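Long-range contacts in putative exonuclease (Eubacterium rectale, PDB 3L0A), which probably acts as a hydrolase of the PDDEXK nuclease clan and carries a bound zinc ion: residues Ala14-Ser20 against Ala126-Ile130; Val146-Ile150 against Ile193-Gln199. All coordinates share one frame; numbering follows the deposited sequence.

In the fold
Both contacts are parallel strand pairings in one mixed sheet, on opposite sides of the centre of the chain. Strands 126-136 and 140-147, one from each contact, are neighbours in that sheet. Their centres are about 28 Å apart and the contacts do not touch. Contact 1 is buried. It holds the N-terminal helix 12-17 and the short strand 19-20 against strand 126-136, through two backbone bonds, a selenomethionine over the Trp128 face and the reach of Lys129. Contact 2 is only partly buried. It lies where strands 140-147 and 191-197 end, relies on backbone bonds, aliphatic packing and two bridging waters, and meets a second subunit. Both lie away from the zinc site.

Contact 1 of 2, residues Ala14-Ser20 against Ala126-Ile130; sequences ANKEYMS and AKWKI
Selenomethionine Met19 lies over one face of the Trp128 indole. Met19 CG is 3.3 Å from the centroid of the Trp128 six-membered ring, almost on its normal, in a CH-pi contact. Met19 SE stands farther above, 4.9 Å from that Trp128 ring centroid, as a Met-aromatic contact. Met19 CG is anti to the backbone N (chi1 178°), which runs the side chain alongside the indole. Val221 and Met225 of helix 211-232 also pack on Trp128, whose NE1 bonds Leu123 O. The Tyr18 ring has Ala14 O at its edge, in plane, while Lys127 CB and Trp128 O approach at a slant. Two backbone bonds pair the strands in parallel: Met19 N to Lys127 O, 3.0 Å, and Lys129 N to Met19 O, 2.9 Å. Lys129 NZ reaches Asn15 OD1 at 3.0 Å, from above the carbonyl plane. It also bonds Tyr9 O, and Lys129 makes a cation-pi contact with Tyr9. With an alanine in place of Trp128, Met19 would probably lose its aromatic floor and Leu123 O its N-H partner, with a gap opened toward helix 211-232. The apolar Met19-Trp128 face thus joins the side where Lys129 alkyl carbons pack on Tyr18 and its ammonium ties the sheet to helix 12-17.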
ATOM      1  N   ALA A  14     -14.112  12.512  34.420  1.00 31.98           N
ATOM      2  CA  ALA A  14     -14.735  11.193  34.302  1.00 31.62           C
ATOM      3  C   ALA A  14     -13.638  10.116  34.140  1.00 31.17           C
ATOM      4  O   ALA A  14     -13.741   9.020  34.699  1.00 31.39           O
ATOM      5  CB  ALA A  14     -15.726  11.152  33.162  1.00 31.25           C
ATOM      6  N   ASN A  15     -12.569  10.447  33.425  1.00 30.77           N
ATOM      7  CA  ASN A  15     -11.497   9.477  33.140  1.00 30.76           C
ATOM      8  C   ASN A  15     -10.484   9.273  34.244  1.00 30.38           C
ATOM      9  O   ASN A  15      -9.806   8.252  34.249  1.00 30.42           O
ATOM     10  CB  ASN A  15     -10.741   9.847  31.855  1.00 30.96           C
ATOM     11  CG  ASN A  15     -11.530   9.535  30.622  1.00 31.46           C
ATOM     12  OD1 ASN A  15     -12.071   8.435  30.478  1.00 31.06           O
ATOM     13  ND2 ASN A  15     -11.620  10.503  29.720  1.00 31.18           N
ATOM     14  N   LYS A  16     -10.361  10.239  35.150  1.00 30.22           N
ATOM     15  CA  LYS A  16      -9.508  10.083  36.314  1.00 30.23           C
ATOM     16  C   LYS A  16     -10.182   9.159  37.322  1.00 29.67           C
ATOM     17  O   LYS A  16      -9.543   8.262  37.864  1.00 30.09           O
ATOM     18  CB  LYS A  16      -9.163  11.449  36.930  1.00 30.55           C
ATOM     19  CG  LYS A  16      -8.111  12.250  36.103  1.00 33.32           C
ATOM     20  CD  LYS A  16      -7.406  13.395  36.896  1.00 35.44           C
ATOM     21  CE  LYS A  16      -6.016  13.697  36.297  1.00 37.20           C
ATOM     22  NZ  LYS A  16      -5.521  15.104  36.484  1.00 37.15           N
ATOM     23  N   GLU A  17     -11.475   9.363  37.555  1.00 28.98           N
ATOM     24  CA  GLU A  17     -12.242   8.546  38.522  1.00 28.57           C
ATOM     25  C   GLU A  17     -12.572   7.115  38.015  1.00 27.15           C
ATOM     26  O   GLU A  17     -12.716   6.180  38.807  1.00 26.90           O
ATOM     27  CB  GLU A  17     -13.537   9.277  38.957  1.00 28.70           C
ATOM     28  CG  GLU A  17     -14.014   8.923  40.375  1.00 31.05           C
ATOM     29  CD  GLU A  17     -15.193   9.789  40.856  1.00 33.88           C
ATOM     30  OE1 GLU A  17     -15.039  11.037  40.898  1.00 35.82           O
ATOM     31  OE2 GLU A  17     -16.269   9.220  41.203  1.00 34.99           O
ATOM     32  N   TYR A  18     -12.683   6.934  36.706  1.00 25.80           N
ATOM     33  CA  TYR A  18     -13.089   5.645  36.183  1.00 24.78           C
ATOM     34  C   TYR A  18     -12.114   5.095  35.136  1.00 24.24           C
ATOM     35  O   TYR A  18     -11.890   5.735  34.115  1.00 24.07           O
ATOM     36  CB  TYR A  18     -14.492   5.775  35.581  1.00 24.74           C
ATOM     37  CG  TYR A  18     -15.621   6.116  36.575  1.00 25.55           C
ATOM     38  CD1 TYR A  18     -16.202   5.132  37.388  1.00 26.48           C
ATOM     39  CD2 TYR A  18     -16.138   7.401  36.657  1.00 25.74           C
ATOM     40  CE1 TYR A  18     -17.248   5.440  38.285  1.00 26.28           C
ATOM     41  CE2 TYR A  18     -17.181   7.711  37.545  1.00 27.53           C
ATOM     42  CZ  TYR A  18     -17.727   6.729  38.354  1.00 26.39           C
ATOM     43  OH  TYR A  18     -18.749   7.054  39.212  1.00 27.60           O
HETATM   44  N   MSE A  19     -11.545   3.911  35.384  1.00 23.33           N
HETATM   45  CA  MSE A  19     -10.857   3.151  34.330  1.00 22.36           C
HETATM   46  C   MSE A  19     -11.915   2.791  33.278  1.00 22.66           C
HETATM   47  O   MSE A  19     -13.102   2.675  33.589  1.00 22.19           O
HETATM   48  CB  MSE A  19     -10.225   1.876  34.902  1.00 22.12           C
HETATM   49  CG  MSE A  19      -9.509   0.958  33.906  1.00 20.27           C
HETATM   50 SE   MSE A  19      -8.016   1.764  33.038  0.75 18.87          SE
HETATM   51  CE  MSE A  19      -7.253   2.639  34.578  1.00 14.84           C
ATOM     52  N   SER A  20     -11.484   2.636  32.038  1.00 21.61           N
ATOM     53  CA  SER A  20     -12.385   2.311  30.975  1.00 22.15           C
ATOM     54  C   SER A  20     -11.672   1.351  30.050  1.00 22.11           C
ATOM     55  O   SER A  20     -10.444   1.178  30.132  1.00 22.01           O
ATOM     56  CB  SER A  20     -12.797   3.574  30.199  1.00 22.53           C
ATOM     57  OG  SER A  20     -11.878   3.905  29.154  1.00 21.69           O
ATOM     58  N   ALA A 126      -9.804  -0.719  40.687  1.00 26.30           N
ATOM     59  CA  ALA A 126     -10.421   0.587  40.399  1.00 26.47           C
ATOM     60  C   ALA A 126     -11.926   0.489  40.170  1.00 26.16           C
ATOM     61  O   ALA A 126     -12.484  -0.600  39.988  1.00 25.89           O
ATOM     62  CB  ALA A 126      -9.746   1.252  39.159  1.00 25.86           C
ATOM     63  N   LYS A 127     -12.562   1.657  40.167  1.00 25.83           N
ATOM     64  CA  LYS A 127     -13.888   1.814  39.603  1.00 25.53           C
ATOM     65  C   LYS A 127     -13.708   1.814  38.074  1.00 24.51           C
ATOM     66  O   LYS A 127     -12.683   2.296  37.585  1.00 24.55           O
ATOM     67  CB  LYS A 127     -14.499   3.149  40.048  1.00 26.09           C
ATOM     68  CG  LYS A 127     -14.515   3.405  41.539  1.00 28.00           C
ATOM     69  CD  LYS A 127     -15.197   4.740  41.893  1.00 31.23           C
ATOM     70  CE  LYS A 127     -16.713   4.580  42.087  1.00 32.33           C
ATOM     71  NZ  LYS A 127     -17.391   5.814  42.636  1.00 33.18           N
ATOM     72  N   TRP A 128     -14.683   1.279  37.329  1.00 23.25           N
ATOM     73  CA  TRP A 128     -14.692   1.306  35.853  1.00 21.74           C
ATOM     74  C   TRP A 128     -15.976   1.938  35.307  1.00 21.10           C
ATOM     75  O   TRP A 128     -16.952   2.066  36.029  1.00 21.11           O
ATOM     76  CB  TRP A 128     -14.607  -0.107  35.281  1.00 21.54           C
ATOM     77  CG  TRP A 128     -13.286  -0.804  35.443  1.00 20.46           C
ATOM     78  CD1 TRP A 128     -12.701  -1.185  36.616  1.00 16.37           C
ATOM     79  CD2 TRP A 128     -12.415  -1.246  34.396  1.00 16.94           C
ATOM     80  NE1 TRP A 128     -11.506  -1.814  36.371  1.00 17.19           N
ATOM     81  CE2 TRP A 128     -11.300  -1.869  35.020  1.00 17.97           C
ATOM     82  CE3 TRP A 128     -12.453  -1.154  32.998  1.00 18.94           C
ATOM     83  CZ2 TRP A 128     -10.216  -2.407  34.287  1.00 19.15           C
ATOM     84  CZ3 TRP A 128     -11.369  -1.683  32.250  1.00 18.04           C
ATOM     85  CH2 TRP A 128     -10.270  -2.307  32.905  1.00 18.80           C
ATOM     86  N   LYS A 129     -15.968   2.318  34.028  1.00 20.59           N
ATOM     87  CA  LYS A 129     -17.181   2.762  33.331  1.00 20.05           C
ATOM     88  C   LYS A 129     -17.287   2.084  31.975  1.00 19.51           C
ATOM     89  O   LYS A 129     -16.287   1.784  31.371  1.00 18.69           O
ATOM     90  CB  LYS A 129     -17.180   4.269  33.103  1.00 20.18           C
ATOM     91  CG  LYS A 129     -15.928   4.835  32.452  1.00 18.76           C
ATOM     92  CD  LYS A 129     -16.077   6.353  32.333  1.00 18.75           C
ATOM     93  CE  LYS A 129     -14.807   7.081  31.846  1.00 19.95           C
ATOM     94  NZ  LYS A 129     -14.830   7.364  30.380  1.00 18.64           N
ATOM     95  N   ILE A 130     -18.516   1.839  31.534  1.00 19.23           N
ATOM     96  CA  ILE A 130     -18.794   1.331  30.179  1.00 18.73           C
ATOM     97  C   ILE A 130     -19.961   2.106  29.581  1.00 18.61           C
ATOM     98  O   ILE A 130     -20.764   2.709  30.312  1.00 18.12           O
ATOM     99  CB  ILE A 130     -19.118  -0.186  30.173  1.00 18.40           C
ATOM    100  CG1 ILE A 130     -20.366  -0.475  31.020  1.00 18.32           C
ATOM    101  CG2 ILE A 130     -17.910  -1.021  30.703  1.00 17.82           C
ATOM    102  CD1 ILE A 130     -21.221  -1.630  30.483  1.00 17.33           C
TER

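Contact 2 of 2, residues Val146-Ile150 against Ile193-Gln199; sequences VMASI and IAGATKQ
Met147 O is gripped by two groups of segment 193-199, Thr197 at the strand's end and Lys198 just after it. Lys198 N donates a hydrogen bond to Met147 O at 3.0 Å. Thr197 CA makes a CA-H...O contact with the same Met147 O, also at 3.0 Å. Ala196 O is held in a similar way. Ala196 O accepts a nearly straight bond from Met147 N at 3.0 Å, with an N-H...O angle of 162°, and Val146 CA approaches this Ala196 O at 3.3 Å. These bonds set Val146 beside Ala196 and Met147 beside Thr197 in a parallel pairing.

The side chains divide between the two faces. On the face of Val146 and Ala196, Val146 CG1 meets Lys198 CG at 3.9 Å, the two chains crossing at about a right angle. Val146 CG1 is anti to its own backbone N (chi1 175°), and this branch does the touching. Lys198 then bends, and a water joins its NZ to Val146 O. On the other face, Ile150 CG1 packs on Thr197 CG2 at 3.7 Å. Ile150 CD1 lies near Gly195 O, and Met147 CE reaches toward Ile193 CG2. A second water accepts from Ile150 N at 2.9 Å and donates to Gln199 OE1, so it bridges the two loops that follow the strands.

The chain between strands 140-147 and 191-197 includes helix 170-185, so the pair forms a beta-alpha-beta crossover. Asp203 N bonds Thr197 OG1 just before strand 204-209, the antiparallel neighbour of 191-197. Ile97 of helix 89-102 packs on Val146 and Ala196, and Val58 of helix 54-67 also touches Val146. In the loops after the strands, Ile150 packs on Leu262 of a second subunit and Gln199 on Arg248 of that subunit.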
ATOM      1  N   VAL A 146     -17.710  -0.288  12.583  1.00 19.27           N
ATOM      2  CA  VAL A 146     -17.551  -0.081  11.169  1.00 19.25           C
ATOM      3  C   VAL A 146     -16.040  -0.200  10.875  1.00 19.60           C
ATOM      4  O   VAL A 146     -15.264   0.569  11.390  1.00 19.85           O
ATOM      5  CB  VAL A 146     -18.107   1.276  10.737  1.00 19.25           C
ATOM      6  CG1 VAL A 146     -17.801   1.504   9.232  1.00 18.60           C
ATOM      7  CG2 VAL A 146     -19.618   1.333  10.948  1.00 15.86           C
HETATM    8  N   MSE A 147     -15.632  -1.194  10.099  1.00 20.01           N
HETATM    9  CA  MSE A 147     -14.206  -1.456   9.873  1.00 21.96           C
HETATM   10  C   MSE A 147     -13.873  -1.682   8.368  1.00 20.99           C
HETATM   11  O   MSE A 147     -14.777  -1.738   7.539  1.00 20.10           O
HETATM   12  CB  MSE A 147     -13.814  -2.646  10.765  1.00 22.22           C
HETATM   13  CG  MSE A 147     -14.380  -3.962  10.317  1.00 25.00           C
HETATM   14 SE   MSE A 147     -14.388  -5.419  11.694  0.75 26.08          SE
HETATM   15  CE  MSE A 147     -15.731  -4.742  12.845  1.00 28.86           C
ATOM     16  N   ALA A 148     -12.586  -1.830   8.024  1.00 21.30           N
ATOM     17  CA  ALA A 148     -12.161  -2.100   6.645  1.00 20.84           C
ATOM     18  C   ALA A 148     -12.552  -3.499   6.200  1.00 20.72           C
ATOM     19  O   ALA A 148     -13.037  -3.717   5.055  1.00 21.35           O
ATOM     20  CB  ALA A 148     -10.585  -1.880   6.485  1.00 21.35           C
ATOM     21  N   SER A 149     -12.358  -4.451   7.102  1.00 20.96           N
ATOM     22  CA  SER A 149     -12.615  -5.873   6.840  1.00 21.58           C
ATOM     23  C   SER A 149     -12.981  -6.664   8.077  1.00 20.86           C
ATOM     24  O   SER A 149     -12.371  -6.504   9.135  1.00 20.65           O
ATOM     25  CB  SER A 149     -11.366  -6.547   6.223  1.00 22.32           C
ATOM     26  OG  SER A 149     -11.726  -7.763   5.550  1.00 23.32           O
ATOM     27  N   ILE A 150     -13.980  -7.543   7.911  1.00 20.36           N
ATOM     28  CA  ILE A 150     -14.334  -8.578   8.868  1.00 20.20           C
ATOM     29  C   ILE A 150     -13.507  -9.859   8.686  1.00 21.05           C
ATOM     30  O   ILE A 150     -13.087 -10.472   9.655  1.00 20.86           O
ATOM     31  CB  ILE A 150     -15.834  -8.957   8.698  1.00 19.89           C
ATOM     32  CG1 ILE A 150     -16.743  -7.808   9.185  1.00 18.09           C
ATOM     33  CG2 ILE A 150     -16.130 -10.243   9.391  1.00 19.07           C
ATOM     34  CD1 ILE A 150     -18.221  -7.958   8.788  1.00 17.41           C
ATOM     35  N   ILE A 193     -20.566  -8.529  18.288  1.00 18.66           N
ATOM     36  CA  ILE A 193     -20.149  -7.405  17.465  1.00 18.01           C
ATOM     37  C   ILE A 193     -21.005  -7.376  16.223  1.00 18.10           C
ATOM     38  O   ILE A 193     -21.165  -8.391  15.525  1.00 17.79           O
ATOM     39  CB  ILE A 193     -18.664  -7.525  17.088  1.00 18.31           C
ATOM     40  CG1 ILE A 193     -17.804  -7.282  18.343  1.00 17.41           C
ATOM     41  CG2 ILE A 193     -18.305  -6.533  15.980  1.00 16.52           C
ATOM     42  CD1 ILE A 193     -16.369  -7.787  18.245  1.00 18.74           C
ATOM     43  N   ALA A 194     -21.626  -6.234  15.970  1.00 17.93           N
ATOM     44  CA  ALA A 194     -22.442  -6.074  14.779  1.00 17.65           C
ATOM     45  C   ALA A 194     -21.539  -5.341  13.800  1.00 17.98           C
ATOM     46  O   ALA A 194     -21.423  -4.115  13.854  1.00 18.67           O
ATOM     47  CB  ALA A 194     -23.727  -5.267  15.096  1.00 17.20           C
ATOM     48  N   GLY A 195     -20.857  -6.086  12.939  1.00 17.88           N
ATOM     49  CA  GLY A 195     -19.884  -5.505  12.044  1.00 17.97           C
ATOM     50  C   GLY A 195     -20.391  -5.149  10.656  1.00 18.61           C
ATOM     51  O   GLY A 195     -21.157  -5.932  10.033  1.00 17.62           O
ATOM     52  N   ALA A 196     -19.939  -3.993  10.151  1.00 18.15           N
ATOM     53  CA  ALA A 196     -20.155  -3.604   8.757  1.00 18.28           C
ATOM     54  C   ALA A 196     -18.856  -3.074   8.232  1.00 19.39           C
ATOM     55  O   ALA A 196     -18.087  -2.512   8.990  1.00 17.86           O
ATOM     56  CB  ALA A 196     -21.247  -2.562   8.644  1.00 18.86           C
ATOM     57  N   THR A 197     -18.589  -3.283   6.942  1.00 20.11           N
ATOM     58  CA  THR A 197     -17.344  -2.839   6.371  1.00 20.80           C
ATOM     59  C   THR A 197     -17.502  -1.740   5.339  1.00 22.76           C
ATOM     60  O   THR A 197     -18.585  -1.489   4.789  1.00 23.61           O
ATOM     61  CB  THR A 197     -16.639  -3.966   5.716  1.00 20.54           C
ATOM     62  OG1 THR A 197     -17.396  -4.373   4.576  1.00 17.90           O
ATOM     63  CG2 THR A 197     -16.537  -5.140   6.667  1.00 19.83           C
ATOM     64  N   LYS A 198     -16.378  -1.078   5.112  1.00 25.35           N
ATOM     65  CA  LYS A 198     -16.273   0.002   4.160  1.00 26.75           C
ATOM     66  C   LYS A 198     -15.923  -0.475   2.770  1.00 27.27           C
ATOM     67  O   LYS A 198     -15.598   0.322   1.975  1.00 27.42           O
ATOM     68  CB  LYS A 198     -15.242   1.011   4.667  1.00 26.78           C
ATOM     69  CG  LYS A 198     -15.669   1.607   6.024  1.00 27.77           C
ATOM     70  CD  LYS A 198     -14.658   2.620   6.640  1.00 30.11           C
ATOM     71  CE  LYS A 198     -13.461   1.965   7.296  1.00 30.21           C
ATOM     72  NZ  LYS A 198     -12.975   2.748   8.464  1.00 31.33           N
ATOM     73  N   GLN A 199     -16.033  -1.773   2.469  1.00 28.63           N
ATOM     74  CA  GLN A 199     -15.812  -2.277   1.122  1.00 28.31           C
ATOM     75  C   GLN A 199     -16.883  -1.647   0.282  1.00 29.38           C
ATOM     76  O   GLN A 199     -17.828  -1.051   0.801  1.00 31.28           O
ATOM     77  CB  GLN A 199     -15.871  -3.808   1.059  1.00 28.04           C
ATOM     78  CG  GLN A 199     -14.678  -4.558   1.671  1.00 30.09           C
ATOM     79  CD  GLN A 199     -15.090  -5.837   2.448  1.00 33.25           C
ATOM     80  OE1 GLN A 199     -15.755  -5.743   3.459  1.00 35.96           O
ATOM     81  NE2 GLN A 199     -14.680  -7.012   1.976  1.00 30.76           N
TER
HETATM   82  O   HOH W   1     -14.586   3.380  10.673  1.00 27.56           O
HETATM   83  O   HOH W   2     -15.258  -8.306   5.384  1.00 18.37           O